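Local coordinates for putative periplasmic protein (Bacteroides eggerthii, PDB 4HBR) that is of unknown function but is probably a periplasmic protein of the PF11396 family, with a fold built round an antiparallel beta sheet, at residues M37-W45 / K55-E64. Residues are numbered along the deposited sequence; the frame is centred on the assembly and turned at random.
Sequences MNGFDTRVW and KQTDWETLDE
Arg43 pairs with Gln56 at the middle of a beta hairpin, strands 40-46 and 52-58, inside the long antiparallel sheet of this protein. The two form a hydrogen-bonded pair: Arg43 N gives to Gln56 O at 3.0 Å, and Gln56 N returns a bond to Arg43 O. Two residues further along each strand, Asp58 N bonds Asp41 O, and a CA-H...O contact from Thr42 to Gln56 O adds to the ladder.

Polar side chains dominate the face carrying Asp41, Arg43, Gln56 and Asp58. A bend at chi3 (-60°) turns the Arg43 guanidinium across to the neighbouring strand, where it grips the Asp58 carboxylate end-on. Arg43 NH2 meets Asp58 OD1 at 2.9 Å on the syn side, while Arg43 NH1 approaches Asp58 OD2 from above the carboxylate plane. The two planes are inclined by 44°. Arginine suits this place because Arg43 NH2 can also bond Gln56 OE1, on a lone pair and at 2.9 Å. Glutamine suits its own, since the amide accepts there through OE1 while NE2 donates to Leu134 O; Trp45 CH2 packs against Gln56 CD. Thr87 OG1 of the adjoining strand 82-90 bonds Asp58 OD1 as well. Asp41 lies near Asp58, and a water that donates to OD2 of both probably eases the repulsion between these carboxylates.

On the other face, Thr42 and Thr57 form a non-hydrogen-bonded pair. Threonine serves twice here: both hydroxyls bond one bridging water, while Thr57 CG2 offers a methyl to Phe40 CB.

Aromatic packing covers the open end of the hairpin, beyond Asp58. The flat Phe40 ring offers a face to the edge of Trp59 in a T-shaped pair, planes at 67°. The Trp59 indole also stacks on Trp88. At the rim of the phenyl ring, near its plane, Glu64 OE2 lies 3.7 Å from Phe40 CZ.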
# COMPACT_ATOMS: atom_id res chain seq x y z
N MSE A 37 -3.86 -12.34 -2.39
CA MSE A 37 -3.79 -12.56 -3.84
C MSE A 37 -2.36 -12.94 -4.20
O MSE A 37 -1.45 -12.16 -3.97
CB MSE A 37 -4.25 -11.27 -4.59
CG MSE A 37 -4.53 -11.47 -6.08
SE MSE A 37 -5.59 -13.05 -6.52
CE MSE A 37 -7.28 -12.56 -5.67
N ASN A 38 -2.16 -14.15 -4.72
CA ASN A 38 -0.83 -14.66 -5.15
C ASN A 38 0.19 -14.66 -3.98
O ASN A 38 1.37 -14.36 -4.20
CB ASN A 38 -0.28 -13.82 -6.35
CG ASN A 38 -1.18 -13.75 -7.56
OD1 ASN A 38 -1.59 -14.77 -8.13
ND2 ASN A 38 -1.50 -12.54 -8.00
N GLY A 39 -0.28 -14.93 -2.76
CA GLY A 39 0.55 -14.92 -1.55
C GLY A 39 0.80 -13.55 -0.95
O GLY A 39 1.49 -13.44 0.08
N PHE A 40 0.24 -12.49 -1.56
CA PHE A 40 0.42 -11.13 -1.05
C PHE A 40 -0.84 -10.54 -0.49
O PHE A 40 -1.89 -10.68 -1.12
CB PHE A 40 0.94 -10.19 -2.15
CG PHE A 40 2.29 -10.51 -2.74
CD1 PHE A 40 3.44 -10.47 -1.96
CD2 PHE A 40 2.43 -10.81 -4.10
CE1 PHE A 40 4.70 -10.74 -2.51
CE2 PHE A 40 3.69 -11.06 -4.65
CZ PHE A 40 4.82 -11.03 -3.85
N ASP A 41 -0.74 -9.86 0.66
CA ASP A 41 -1.85 -9.11 1.25
C ASP A 41 -2.20 -7.99 0.29
O ASP A 41 -1.31 -7.26 -0.14
CB ASP A 41 -1.53 -8.56 2.65
CG ASP A 41 -1.37 -9.64 3.70
OD1 ASP A 41 -2.08 -10.67 3.61
OD2 ASP A 41 -0.55 -9.46 4.62
N THR A 42 -3.47 -7.93 -0.12
CA THR A 42 -3.98 -6.98 -1.09
C THR A 42 -5.15 -6.21 -0.52
O THR A 42 -6.01 -6.78 0.14
CB THR A 42 -4.38 -7.75 -2.38
OG1 THR A 42 -3.28 -8.55 -2.82
CG2 THR A 42 -4.84 -6.83 -3.52
N ARG A 43 -5.20 -4.91 -0.80
CA ARG A 43 -6.28 -4.02 -0.40
C ARG A 43 -6.72 -3.23 -1.62
O ARG A 43 -5.87 -2.84 -2.42
CB ARG A 43 -5.86 -3.10 0.75
CG ARG A 43 -5.58 -3.83 2.05
CD ARG A 43 -4.94 -2.93 3.11
NE ARG A 43 -3.65 -2.37 2.67
CZ ARG A 43 -2.49 -3.02 2.63
NH1 ARG A 43 -2.42 -4.31 2.97
NH2 ARG A 43 -1.39 -2.40 2.24
N VAL A 44 -8.04 -3.06 -1.80
CA VAL A 44 -8.62 -2.33 -2.94
C VAL A 44 -9.65 -1.35 -2.39
O VAL A 44 -10.54 -1.77 -1.65
CB VAL A 44 -9.22 -3.26 -4.06
CG1 VAL A 44 -9.63 -2.46 -5.30
CG2 VAL A 44 -8.24 -4.35 -4.46
N TRP A 45 -9.51 -0.05 -2.72
CA TRP A 45 -10.41 1.04 -2.30
C TRP A 45 -11.45 1.29 -3.37
O TRP A 45 -11.13 1.35 -4.55
CB TRP A 45 -9.63 2.35 -2.03
CG TRP A 45 -8.90 2.41 -0.72
CD1 TRP A 45 -9.22 3.20 0.35
CD2 TRP A 45 -7.74 1.66 -0.34
NE1 TRP A 45 -8.30 3.01 1.36
CE2 TRP A 45 -7.39 2.06 0.97
CE3 TRP A 45 -6.91 0.74 -1.02
CZ2 TRP A 45 -6.28 1.53 1.64
CZ3 TRP A 45 -5.79 0.25 -0.36
CH2 TRP A 45 -5.50 0.62 0.96
N LYS A 55 -5.27 0.44 -5.33
CA LYS A 55 -4.88 -0.94 -5.05
C LYS A 55 -3.57 -0.90 -4.28
O LYS A 55 -2.71 -0.07 -4.59
CB LYS A 55 -4.66 -1.73 -6.35
CG LYS A 55 -5.86 -2.14 -7.13
CD LYS A 55 -5.39 -2.78 -8.43
CE LYS A 55 -6.53 -3.07 -9.39
NZ LYS A 55 -6.04 -3.57 -10.71
N GLN A 56 -3.39 -1.82 -3.32
CA GLN A 56 -2.14 -1.97 -2.58
C GLN A 56 -1.78 -3.43 -2.48
O GLN A 56 -2.65 -4.26 -2.18
CB GLN A 56 -2.20 -1.31 -1.20
CG GLN A 56 -2.17 0.21 -1.26
CD GLN A 56 -2.15 0.86 0.08
OE1 GLN A 56 -2.02 0.21 1.13
NE2 GLN A 56 -2.32 2.16 0.08
N THR A 57 -0.51 -3.77 -2.79
CA THR A 57 0.06 -5.12 -2.74
C THR A 57 1.23 -5.09 -1.76
O THR A 57 2.20 -4.37 -2.03
CB THR A 57 0.48 -5.59 -4.16
OG1 THR A 57 -0.67 -5.62 -4.99
CG2 THR A 57 1.16 -6.95 -4.18
N ASP A 58 1.13 -5.82 -0.63
CA ASP A 58 2.22 -5.86 0.33
C ASP A 58 3.24 -6.88 -0.12
O ASP A 58 3.10 -8.06 0.15
CB ASP A 58 1.76 -6.14 1.77
CG ASP A 58 1.01 -4.99 2.43
OD1 ASP A 58 1.09 -3.85 1.92
OD2 ASP A 58 0.38 -5.24 3.48
N TRP A 59 4.24 -6.40 -0.83
CA TRP A 59 5.38 -7.17 -1.32
C TRP A 59 6.24 -7.61 -0.14
O TRP A 59 6.88 -8.65 -0.23
CB TRP A 59 6.19 -6.27 -2.27
CG TRP A 59 5.69 -6.17 -3.67
CD1 TRP A 59 4.95 -7.09 -4.35
CD2 TRP A 59 6.11 -5.19 -4.65
NE1 TRP A 59 4.82 -6.72 -5.68
CE2 TRP A 59 5.52 -5.56 -5.89
CE3 TRP A 59 6.88 -4.01 -4.59
CZ2 TRP A 59 5.70 -4.81 -7.05
CZ3 TRP A 59 7.04 -3.25 -5.74
CH2 TRP A 59 6.48 -3.67 -6.96
N GLU A 60 6.28 -6.78 0.94
CA GLU A 60 6.97 -6.97 2.23
C GLU A 60 8.50 -6.85 2.17
O GLU A 60 9.09 -6.31 3.11
CB GLU A 60 6.59 -8.32 2.87
CG GLU A 60 5.14 -8.37 3.33
CD GLU A 60 4.64 -9.66 3.95
OE1 GLU A 60 5.41 -10.65 4.02
OE2 GLU A 60 3.45 -9.68 4.35
N THR A 61 9.13 -7.37 1.12
CA THR A 61 10.59 -7.39 0.97
C THR A 61 11.05 -6.56 -0.24
O THR A 61 10.31 -6.42 -1.21
CB THR A 61 11.08 -8.85 0.89
OG1 THR A 61 10.36 -9.55 -0.13
CG2 THR A 61 10.93 -9.59 2.23
N LEU A 62 12.27 -6.03 -0.18
CA LEU A 62 12.88 -5.20 -1.23
C LEU A 62 13.24 -5.97 -2.49
O LEU A 62 13.54 -5.35 -3.52
CB LEU A 62 14.14 -4.50 -0.70
CG LEU A 62 13.95 -3.46 0.40
CD1 LEU A 62 15.28 -3.08 0.99
CD2 LEU A 62 13.24 -2.26 -0.10
N ASP A 63 13.23 -7.30 -2.45
CA ASP A 63 13.55 -8.10 -3.64
C ASP A 63 12.40 -8.03 -4.70
O ASP A 63 12.56 -8.53 -5.81
CB ASP A 63 13.92 -9.56 -3.29
CG ASP A 63 12.90 -10.41 -2.55
OD1 ASP A 63 11.75 -9.95 -2.38
OD2 ASP A 63 13.24 -11.56 -2.16
N GLU A 64 11.28 -7.37 -4.38
CA GLU A 64 10.18 -7.21 -5.32
C GLU A 64 10.18 -5.85 -6.03
O GLU A 64 9.55 -5.72 -7.09
CB GLU A 64 8.85 -7.38 -4.59
CG GLU A 64 8.64 -8.78 -4.02
CD GLU A 64 8.30 -9.91 -4.97
OE1 GLU A 64 7.92 -9.64 -6.13
OE2 GLU A 64 8.45 -11.08 -4.54
O HOH W 1 1.82 -9.75 1.79
O HOH W 2 1.12 -7.17 5.15
O HOH W 3 -2.01 -7.83 -5.07
O HOH W 4 -3.39 0.19 3.92